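Local coordinates for protein ATP phosphoribosyltransferase (Methanobacterium thermoautotrophicum, PDB 2VD3) that probably catalyses the condensation of ATP with 5-phosphoribose 1-diphosphate to give phosphoribosyl-ATP, the first step of histidine biosynthesis, at residues 5-11 with 47-53; 61-67 with 187-192; 94-100 with 157-162. All coordinates share one frame; numbering follows the deposited sequence.

Contact 1. Residues 5-11 with 47-53; sequences IRIAVPS and IEVMFSR
Arg6 lies alongside Glu48, the two side chains leaving neighbouring strands in the same direction, with CG of Arg6 against CG of Glu48. A bend at chi3 (-76°) of Arg6 carries its NE to 2.8 Å from Glu48 OE1, a salt bridge that reaches the oxygen on its anti side and somewhat out of the carboxylate plane; Arg6 NH1 adds a weak bond to the same atom. Guanidinium and carboxylate are turned only 8° from parallel. Because Arg6 NH2 also bonds to Ala65 O, the guanidinium is held at more than one corner. On the same face Arg6 CD passes over Met50 CB at 3.8 Å, and both residues meet Ile152 of the second subunit. The opposite face is apolar: Ile5 CG1 meets Ile47 CG1 at 3.7 Å, Ile7 CG2 meets Val49 CG2 at 3.8 Å, and Val9 CG2 meets Val49 CG1 at 3.9 Å. That Val49 CG1 also sits over one face of the Phe51 ring, near its rim. Between the two faces the backbones form a parallel ladder from Glu48 N to Ile5 O through to Ser52 N and Val9 O (3.1 Å), after which Ser11 N reaches Ser52 O only weakly. With strand 68-72 on the other side of 5-10, this is one of the parallel parts of the mixed sheet in the periplasmic-binding-protein-like catalytic fold of HisG.

Contact 2. Residues 61-67 with 187-192; sequences VADGAAD and IANRES
Hydrogen bonds from Asn189 tie the end of helix 57-63 and the turn after it to the end of strand 173-188. Its ND2 points at Val61 O, 2.9 Å away, on a nearly straight bond (163°) with the acceptor in the plane of the amide. The backbone N of Asn189 gives a second bond, 2.8 Å to Asp67 O. With CG anti to the backbone N (chi1 -179°), the amide swings over the end of the helix, near Gly64, whose positive phi takes the chain out of the helical path. The other end of the same amide faces its own helix: Asn189 OD1 accepts from Ser192 N at 2.8 Å, in the carbonyl plane and on a lone pair. Replacing Asn189 by an alanine would remove both ends of this bridge and would probably leave Val61 O without its amide donor and the first turn of helix 190-195 without its side-chain cap. Charged and hydroxyl groups meet at Asp67, where Ser192 OG donates to OD1 on the anti side of the carboxylate, also at 2.8 Å. Lys196 forms a salt bridge to the same oxygen and the backbone N of Arg6 bonds to OD2, so both oxygens of this buried carboxylate are engaged. Apolar packing joins Val61 to Ile187. The two side chains cross, Ile187 CD1 lying 3.8 Å from Val61 CB, while Val61 CG1 rests on the peptide linking Ala188 to Asn189, 3.4 Å from Asn189 N. At the centre is an asparagine N-cap of helix 190-195, whose side chain also bridges to the last turn of helix 57-63.

Contact 3. Residues 94-100 with 157-162; sequences ASLVLAA and LITDLS. With MG (magnesium ion), chain J.
Strands 94-100 and 157-162 run antiparallel, 159° between their directions, and three hydrogen-bonded pairs, Ser95 with Ser162, Val97 with Asp160 and Ala99 with Ile158, each close a ring of two backbone bonds. The shortest is Val97 N to Asp160 O, 2.8 Å and in the carbonyl plane. In the intervening non-hydrogen-bonded pairs the CA-H groups turn to the carbonyls, Thr159 CA coming to 3.0 Å from Val97 O. Leu96, Leu98, Thr159 and Leu161 share one face. There Leu161 CD1 lies 4.0 Å from Leu96 CB, and Leu161 CG touches Ala94 CB; Leu98 CD1 slants across Thr159 CG2 and sits 3.5 Å from Ile158 O. At the far end Leu157 CD2 lies against Ala100 CB. On the other face Ile158 CG1 packs against Ala99 CB at 4.0 Å, and Val97 CG2 lies against Asp160 O. Asp160 also projects here and binds a magnesium ion through OD2, 2.2 Å away. With CG roughly anti to the backbone N (chi1 -157°) and the carboxylate turned by chi2, OD2 also lies near Leu161 N, which gives it a weak bond, so that one oxygen serves the metal and the main chain. Two polar side chains find partners beyond the pair: Ser95 OG bonds to Glu181 and Thr159 OG1 to Thr120. Helix 123-132 covers the face of Leu96, Leu98 and Thr159, while Leu168 of helix 166-170 packs on the face of Val97, Ala99 and Asp160; strand 173-188 flanks 94-101 and strand 117-120 flanks 157-162.

All three contacts reach one mixed sheet of the catalytic region. Contacts 1 and 2 adjoin, their centres 12 Å apart: strand 47-52 leads on to helix 57-63, and Arg6 and Asp67 join the two sites directly; both contacts also touch the second subunit. Contact 3 lies apart, about 29 Å from contact 1 and 30 Å from contact 2, centre to centre. Along the chain contact 1 closes first, then contact 2 opens, and contact 3 is nested inside the loop that contact 2 closes. Long strand 173-188, beside both 68-72 and 94-101, carries the sheet from one region to the other, consistent with a two-lobed, periplasmic-binding-protein-like body in which the chain crosses over and returns.

Contact 1. Residues 5-11 with 47-53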
loop_
_atom_site.group_PDB
_atom_site.type_symbol
_atom_site.label_atom_id
_atom_site.label_comp_id
_atom_site.label_asym_id
_atom_site.label_seq_id
_atom_site.Cartn_x
_atom_site.Cartn_y
_atom_site.Cartn_z
ATOM N N ILE A 5 5.367 -9.887 32.792
ATOM C CA ILE A 5 4.716 -10.762 31.823
ATOM C C ILE A 5 4.721 -10.198 30.408
ATOM O O ILE A 5 4.714 -8.983 30.196
ATOM C CB ILE A 5 3.279 -11.207 32.239
ATOM C CG1 ILE A 5 2.373 -10.000 32.505
ATOM C CG2 ILE A 5 3.345 -12.213 33.413
ATOM C CD1 ILE A 5 0.888 -10.324 32.586
ATOM N N ARG A 6 4.741 -11.112 29.448
ATOM C CA ARG A 6 4.702 -10.773 28.048
ATOM C C ARG A 6 3.437 -11.384 27.471
ATOM O O ARG A 6 3.210 -12.590 27.592
ATOM C CB ARG A 6 5.959 -11.302 27.345
ATOM C CG ARG A 6 6.042 -10.983 25.858
ATOM C CD ARG A 6 7.171 -11.751 25.179
ATOM N NE ARG A 6 8.459 -11.155 25.510
ATOM C CZ ARG A 6 9.625 -11.791 25.489
ATOM N NH1 ARG A 6 10.725 -11.138 25.827
ATOM N NH2 ARG A 6 9.693 -13.074 25.146
ATOM N N ILE A 7 2.601 -10.539 26.877
ATOM C CA ILE A 7 1.396 -10.996 26.179
ATOM C C ILE A 7 1.522 -10.879 24.655
ATOM O O ILE A 7 1.883 -9.819 24.112
ATOM C CB ILE A 7 0.100 -10.317 26.703
ATOM C CG1 ILE A 7 -1.116 -10.727 25.864
ATOM C CG2 ILE A 7 0.235 -8.813 26.747
ATOM C CD1 ILE A 7 -2.407 -10.867 26.693
ATOM N N ALA A 8 1.225 -11.988 23.987
ATOM C CA ALA A 8 1.275 -12.084 22.545
ATOM C C ALA A 8 -0.030 -11.573 21.952
ATOM O O ALA A 8 -1.108 -12.076 22.255
ATOM C CB ALA A 8 1.541 -13.524 22.120
ATOM N N VAL A 9 0.076 -10.554 21.114
ATOM C CA VAL A 9 -1.099 -9.905 20.538
ATOM C C VAL A 9 -0.945 -9.930 19.027
ATOM O O VAL A 9 0.137 -9.647 18.517
ATOM C CB VAL A 9 -1.247 -8.454 21.080
ATOM C CG1 VAL A 9 -2.310 -7.659 20.326
ATOM C CG2 VAL A 9 -1.547 -8.483 22.586
ATOM N N PRO A 10 -2.008 -10.322 18.305
ATOM C CA PRO A 10 -1.930 -10.361 16.842
ATOM C C PRO A 10 -1.523 -9.026 16.244
ATOM O O PRO A 10 -1.939 -7.968 16.737
ATOM C CB PRO A 10 -3.347 -10.764 16.429
ATOM C CG PRO A 10 -3.822 -11.566 17.602
ATOM C CD PRO A 10 -3.319 -10.802 18.783
ATOM N N SER A 11 -0.694 -9.095 15.204
ATOM C CA SER A 11 -0.105 -7.921 14.556
ATOM C C SER A 11 -0.908 -7.450 13.356
ATOM O O SER A 11 -0.943 -6.255 13.058
ATOM C CB SER A 11 1.326 -8.221 14.118
ATOM O OG SER A 11 1.427 -9.535 13.598
ATOM N N ILE A 47 3.827 -5.306 32.428
ATOM C CA ILE A 47 3.241 -5.950 31.269
ATOM C C ILE A 47 3.826 -5.408 29.975
ATOM O O ILE A 47 3.752 -4.208 29.708
ATOM C CB ILE A 47 1.681 -5.848 31.257
ATOM C CG1 ILE A 47 1.093 -6.505 32.516
ATOM C CG2 ILE A 47 1.103 -6.493 29.989
ATOM C CD1 ILE A 47 -0.330 -6.112 32.817
ATOM N N GLU A 48 4.403 -6.299 29.177
ATOM C CA GLU A 48 4.808 -5.940 27.825
ATOM C C GLU A 48 4.011 -6.720 26.768
ATOM O O GLU A 48 3.395 -7.759 27.055
ATOM C CB GLU A 48 6.319 -6.096 27.631
ATOM C CG GLU A 48 6.730 -7.435 27.070
ATOM C CD GLU A 48 8.200 -7.747 27.259
ATOM O OE1 GLU A 48 8.546 -8.945 27.163
ATOM O OE2 GLU A 48 9.000 -6.809 27.502
ATOM N N VAL A 49 4.021 -6.195 25.549
ATOM C CA VAL A 49 3.287 -6.792 24.449
ATOM C C VAL A 49 4.270 -7.236 23.385
ATOM O O VAL A 49 5.168 -6.473 23.002
ATOM C CB VAL A 49 2.231 -5.813 23.871
ATOM C CG1 VAL A 49 1.725 -6.274 22.506
ATOM C CG2 VAL A 49 1.075 -5.657 24.856
ATOM N N MET A 50 4.123 -8.488 22.954
ATOM C CA MET A 50 4.826 -8.982 21.782
ATOM C C MET A 50 3.874 -9.111 20.598
ATOM O O MET A 50 2.894 -9.858 20.656
ATOM C CB MET A 50 5.502 -10.331 22.053
ATOM C CG MET A 50 6.302 -10.817 20.844
ATOM S SD MET A 50 7.217 -12.352 21.052
ATOM C CE MET A 50 5.874 -13.498 21.364
ATOM N N PHE A 51 4.177 -8.392 19.525
ATOM C CA PHE A 51 3.423 -8.512 18.290
ATOM C C PHE A 51 3.804 -9.770 17.512
ATOM O O PHE A 51 4.916 -9.909 17.017
ATOM C CB PHE A 51 3.578 -7.255 17.437
ATOM C CG PHE A 51 2.954 -6.043 18.049
ATOM C CD1 PHE A 51 3.721 -4.927 18.341
ATOM C CD2 PHE A 51 1.587 -6.026 18.354
ATOM C CE1 PHE A 51 3.140 -3.797 18.915
ATOM C CE2 PHE A 51 0.998 -4.921 18.937
ATOM C CZ PHE A 51 1.772 -3.798 19.217
ATOM N N SER A 52 2.845 -10.677 17.414
ATOM C CA SER A 52 3.044 -11.963 16.802
ATOM C C SER A 52 1.921 -12.194 15.821
ATOM O O SER A 52 0.825 -11.688 16.029
ATOM C CB SER A 52 2.989 -13.037 17.888
ATOM O OG SER A 52 4.003 -12.841 18.857
ATOM N N ARG A 53 2.181 -12.945 14.753
ATOM C CA ARG A 53 1.109 -13.402 13.873
ATOM C C ARG A 53 0.191 -14.382 14.596
ATOM O O ARG A 53 0.646 -15.226 15.382
ATOM C CB ARG A 53 1.670 -14.007 12.585
ATOM C CG ARG A 53 1.918 -12.948 11.500
ATOM C CD ARG A 53 2.520 -13.542 10.252
ATOM N NE ARG A 53 2.898 -12.508 9.287
ATOM C CZ ARG A 53 3.565 -12.738 8.155
ATOM N NH1 ARG A 53 3.863 -11.729 7.345
ATOM N NH2 ARG A 53 3.938 -13.972 7.827
#

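Contact 2. Residues 61-67 with 187-192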
loop_
_atom_site.group_PDB
_atom_site.type_symbol
_atom_site.label_atom_id
_atom_site.label_comp_id
_atom_site.label_asym_id
_atom_site.label_seq_id
_atom_site.Cartn_x
_atom_site.Cartn_y
_atom_site.Cartn_z
ATOM N N VAL A 61 2.852 -19.245 23.189
ATOM C CA VAL A 61 2.316 -19.370 24.534
ATOM C C VAL A 61 2.558 -20.765 25.101
ATOM O O VAL A 61 2.879 -20.906 26.279
ATOM C CB VAL A 61 0.810 -18.978 24.586
ATOM C CG1 VAL A 61 0.217 -19.210 25.978
ATOM C CG2 VAL A 61 0.623 -17.510 24.158
ATOM N N ALA A 62 2.434 -21.795 24.269
ATOM C CA ALA A 62 2.668 -23.173 24.727
ATOM C C ALA A 62 4.113 -23.356 25.191
ATOM O O ALA A 62 4.372 -24.039 26.179
ATOM C CB ALA A 62 2.324 -24.180 23.629
ATOM N N ASP A 63 5.035 -22.709 24.479
ATOM C CA ASP A 63 6.464 -22.881 24.697
ATOM C C ASP A 63 7.031 -21.964 25.766
ATOM O O ASP A 63 8.045 -22.273 26.373
ATOM C CB ASP A 63 7.226 -22.711 23.383
ATOM C CG ASP A 63 7.050 -23.904 22.452
ATOM O OD1 ASP A 63 7.011 -25.070 22.950
ATOM O OD2 ASP A 63 6.949 -23.678 21.221
ATOM N N GLY A 64 6.371 -20.839 25.992
ATOM C CA GLY A 64 6.774 -19.920 27.034
ATOM C C GLY A 64 7.504 -18.702 26.511
ATOM O O GLY A 64 8.071 -17.940 27.293
ATOM N N ALA A 65 7.498 -18.514 25.192
ATOM C CA ALA A 65 8.019 -17.287 24.588
ATOM C C ALA A 65 7.129 -16.105 24.963
ATOM O O ALA A 65 7.589 -14.962 25.016
ATOM C CB ALA A 65 8.104 -17.429 23.088
ATOM N N ALA A 66 5.853 -16.399 25.199
ATOM C CA ALA A 66 4.879 -15.455 25.755
ATOM C C ALA A 66 4.158 -16.134 26.921
ATOM O O ALA A 66 3.808 -17.314 26.844
ATOM C CB ALA A 66 3.866 -15.035 24.692
ATOM N N ASP A 67 3.926 -15.384 27.991
ATOM C CA ASP A 67 3.176 -15.888 29.139
ATOM C C ASP A 67 1.702 -16.033 28.827
ATOM O O ASP A 67 1.049 -16.961 29.304
ATOM C CB ASP A 67 3.336 -14.942 30.321
ATOM C CG ASP A 67 4.766 -14.651 30.615
ATOM O OD1 ASP A 67 5.419 -15.506 31.243
ATOM O OD2 ASP A 67 5.240 -13.572 30.204
ATOM N N ILE A 187 -5.303 -16.720 26.463
ATOM C CA ILE A 187 -4.659 -17.980 26.864
ATOM C C ILE A 187 -3.422 -17.752 27.706
ATOM O O ILE A 187 -2.923 -16.629 27.800
ATOM C CB ILE A 187 -4.297 -18.899 25.659
ATOM C CG1 ILE A 187 -3.398 -18.172 24.654
ATOM C CG2 ILE A 187 -5.556 -19.461 25.012
ATOM C CD1 ILE A 187 -2.809 -19.082 23.586
ATOM N N ALA A 188 -2.924 -18.829 28.316
ATOM C CA ALA A 188 -1.804 -18.722 29.215
ATOM C C ALA A 188 -0.916 -19.956 29.200
ATOM O O ALA A 188 -1.403 -21.093 29.057
ATOM C CB ALA A 188 -2.293 -18.444 30.645
ATOM N N ASN A 189 0.385 -19.710 29.351
ATOM C CA ASN A 189 1.340 -20.753 29.611
ATOM C C ASN A 189 1.090 -21.270 31.031
ATOM O O ASN A 189 0.781 -20.491 31.939
ATOM C CB ASN A 189 2.758 -20.195 29.474
ATOM C CG ASN A 189 3.817 -21.237 29.701
ATOM O OD1 ASN A 189 4.264 -21.435 30.825
ATOM N ND2 ASN A 189 4.221 -21.918 28.643
ATOM N N ARG A 190 1.206 -22.581 31.219
ATOM C CA ARG A 190 0.953 -23.171 32.518
ATOM C C ARG A 190 2.055 -22.826 33.516
ATOM O O ARG A 190 1.778 -22.446 34.660
ATOM C CB ARG A 190 0.805 -24.674 32.390
ATOM C CG ARG A 190 0.292 -25.317 33.637
ATOM C CD ARG A 190 0.124 -26.788 33.411
ATOM N NE ARG A 190 -0.250 -27.498 34.633
ATOM C CZ ARG A 190 -1.504 -27.698 35.023
ATOM N NH1 ARG A 190 -1.746 -28.358 36.141
ATOM N NH2 ARG A 190 -2.514 -27.227 34.295
ATOM N N GLU A 191 3.301 -22.944 33.074
ATOM C CA GLU A 191 4.438 -22.631 33.926
ATOM C C GLU A 191 4.433 -21.153 34.304
ATOM O O GLU A 191 4.827 -20.803 35.413
ATOM C CB GLU A 191 5.748 -23.021 33.240
ATOM C CG GLU A 191 6.860 -23.425 34.179
ATOM N N SER A 192 3.978 -20.292 33.386
ATOM C CA SER A 192 3.871 -18.855 33.658
ATOM C C SER A 192 2.821 -18.578 34.728
ATOM O O SER A 192 3.022 -17.729 35.608
ATOM C CB SER A 192 3.513 -18.068 32.397
ATOM O OG SER A 192 4.553 -18.116 31.443
#

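Contact 3. Residues 94-100 with 157-162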
loop_
_atom_site.group_PDB
_atom_site.type_symbol
_atom_site.label_atom_id
_atom_site.label_comp_id
_atom_site.label_asym_id
_atom_site.label_seq_id
_atom_site.Cartn_x
_atom_site.Cartn_y
_atom_site.Cartn_z
ATOM N N ALA A 94 -16.800 -16.711 14.572
ATOM C CA ALA A 94 -16.824 -17.227 13.216
ATOM C C ALA A 94 -16.997 -18.720 13.278
ATOM O O ALA A 94 -16.568 -19.361 14.237
ATOM C CB ALA A 94 -15.539 -16.874 12.485
ATOM N N SER A 95 -17.661 -19.258 12.264
ATOM C CA SER A 95 -17.907 -20.687 12.170
ATOM C C SER A 95 -17.052 -21.288 11.072
ATOM O O SER A 95 -17.051 -20.798 9.942
ATOM C CB SER A 95 -19.385 -20.956 11.868
ATOM O OG SER A 95 -20.218 -20.505 12.924
ATOM N N LEU A 96 -16.313 -22.343 11.400
ATOM C CA LEU A 96 -15.701 -23.146 10.348
ATOM C C LEU A 96 -16.743 -24.144 9.883
ATOM O O LEU A 96 -17.042 -25.102 10.588
ATOM C CB LEU A 96 -14.442 -23.871 10.832
ATOM C CG LEU A 96 -13.734 -24.635 9.709
ATOM C CD1 LEU A 96 -13.071 -23.666 8.722
ATOM C CD2 LEU A 96 -12.738 -25.625 10.260
ATOM N N VAL A 97 -17.309 -23.897 8.707
ATOM C CA VAL A 97 -18.373 -24.747 8.163
ATOM C C VAL A 97 -17.869 -25.660 7.053
ATOM O O VAL A 97 -16.844 -25.377 6.426
ATOM C CB VAL A 97 -19.604 -23.927 7.646
ATOM C CG1 VAL A 97 -20.268 -23.170 8.783
ATOM C CG2 VAL A 97 -19.226 -22.996 6.486
ATOM N N LEU A 98 -18.587 -26.758 6.829
ATOM C CA LEU A 98 -18.365 -27.603 5.664
ATOM C C LEU A 98 -19.416 -27.227 4.637
ATOM O O LEU A 98 -20.606 -27.227 4.940
ATOM C CB LEU A 98 -18.482 -29.084 6.027
ATOM C CG LEU A 98 -18.067 -30.129 4.985
ATOM C CD1 LEU A 98 -16.571 -30.086 4.690
ATOM C CD2 LEU A 98 -18.463 -31.513 5.460
ATOM N N ALA A 99 -18.971 -26.893 3.429
ATOM C CA ALA A 99 -19.866 -26.392 2.386
ATOM C C ALA A 99 -19.701 -27.144 1.070
ATOM O O ALA A 99 -18.618 -27.649 0.765
ATOM C CB ALA A 99 -19.660 -24.897 2.181
ATOM N N ALA A 100 -20.789 -27.211 0.305
ATOM C CA ALA A 100 -20.811 -27.887 -0.992
ATOM C C ALA A 100 -21.400 -26.976 -2.077
ATOM O O ALA A 100 -22.235 -26.126 -1.766
ATOM C CB ALA A 100 -21.616 -29.171 -0.892
ATOM N N LEU A 157 -15.779 -30.516 -2.003
ATOM C CA LEU A 157 -16.238 -29.738 -0.852
ATOM C C LEU A 157 -15.155 -28.818 -0.303
ATOM O O LEU A 157 -13.962 -28.994 -0.564
ATOM C CB LEU A 157 -16.712 -30.661 0.269
ATOM C CG LEU A 157 -17.750 -31.735 -0.042
ATOM C CD1 LEU A 157 -17.684 -32.829 1.000
ATOM C CD2 LEU A 157 -19.129 -31.124 -0.099
ATOM N N ILE A 158 -15.584 -27.831 0.470
ATOM C CA ILE A 158 -14.660 -26.896 1.085
ATOM C C ILE A 158 -15.021 -26.708 2.545
ATOM O O ILE A 158 -16.108 -27.078 2.975
ATOM C CB ILE A 158 -14.640 -25.511 0.356
ATOM C CG1 ILE A 158 -15.936 -24.730 0.603
ATOM C CG2 ILE A 158 -14.398 -25.687 -1.146
ATOM C CD1 ILE A 158 -15.793 -23.221 0.467
ATOM N N THR A 159 -14.090 -26.158 3.306
ATOM C CA THR A 159 -14.408 -25.618 4.611
ATOM C C THR A 159 -14.276 -24.120 4.459
ATOM O O THR A 159 -13.605 -23.644 3.541
ATOM C CB THR A 159 -13.458 -26.115 5.724
ATOM O OG1 THR A 159 -12.157 -25.549 5.540
ATOM C CG2 THR A 159 -13.377 -27.643 5.745
ATOM N N ASP A 160 -14.919 -23.374 5.345
ATOM C CA ASP A 160 -14.811 -21.929 5.299
ATOM C C ASP A 160 -15.162 -21.292 6.626
ATOM O O ASP A 160 -15.952 -21.836 7.406
ATOM C CB ASP A 160 -15.696 -21.355 4.189
ATOM C CG ASP A 160 -15.234 -19.995 3.734
ATOM O OD1 ASP A 160 -15.984 -19.328 3.002
ATOM O OD2 ASP A 160 -14.115 -19.590 4.111
ATOM N N LEU A 161 -14.582 -20.124 6.861
ATOM C CA LEU A 161 -14.753 -19.402 8.106
ATOM C C LEU A 161 -15.621 -18.160 7.864
ATOM O O LEU A 161 -15.218 -17.276 7.124
ATOM C CB LEU A 161 -13.366 -19.006 8.628
ATOM C CG LEU A 161 -13.101 -18.781 10.117
ATOM C CD1 LEU A 161 -13.343 -20.051 10.913
ATOM C CD2 LEU A 161 -11.669 -18.270 10.301
ATOM N N SER A 162 -16.805 -18.090 8.479
ATOM C CA SER A 162 -17.731 -16.966 8.234
ATOM C C SER A 162 -18.648 -16.638 9.408
ATOM O O SER A 162 -19.006 -17.527 10.189
ATOM C CB SER A 162 -18.605 -17.270 7.017
ATOM O OG SER A 162 -19.378 -18.438 7.261
HETATM MG MG MG J . -12.751 -17.899 4.490
#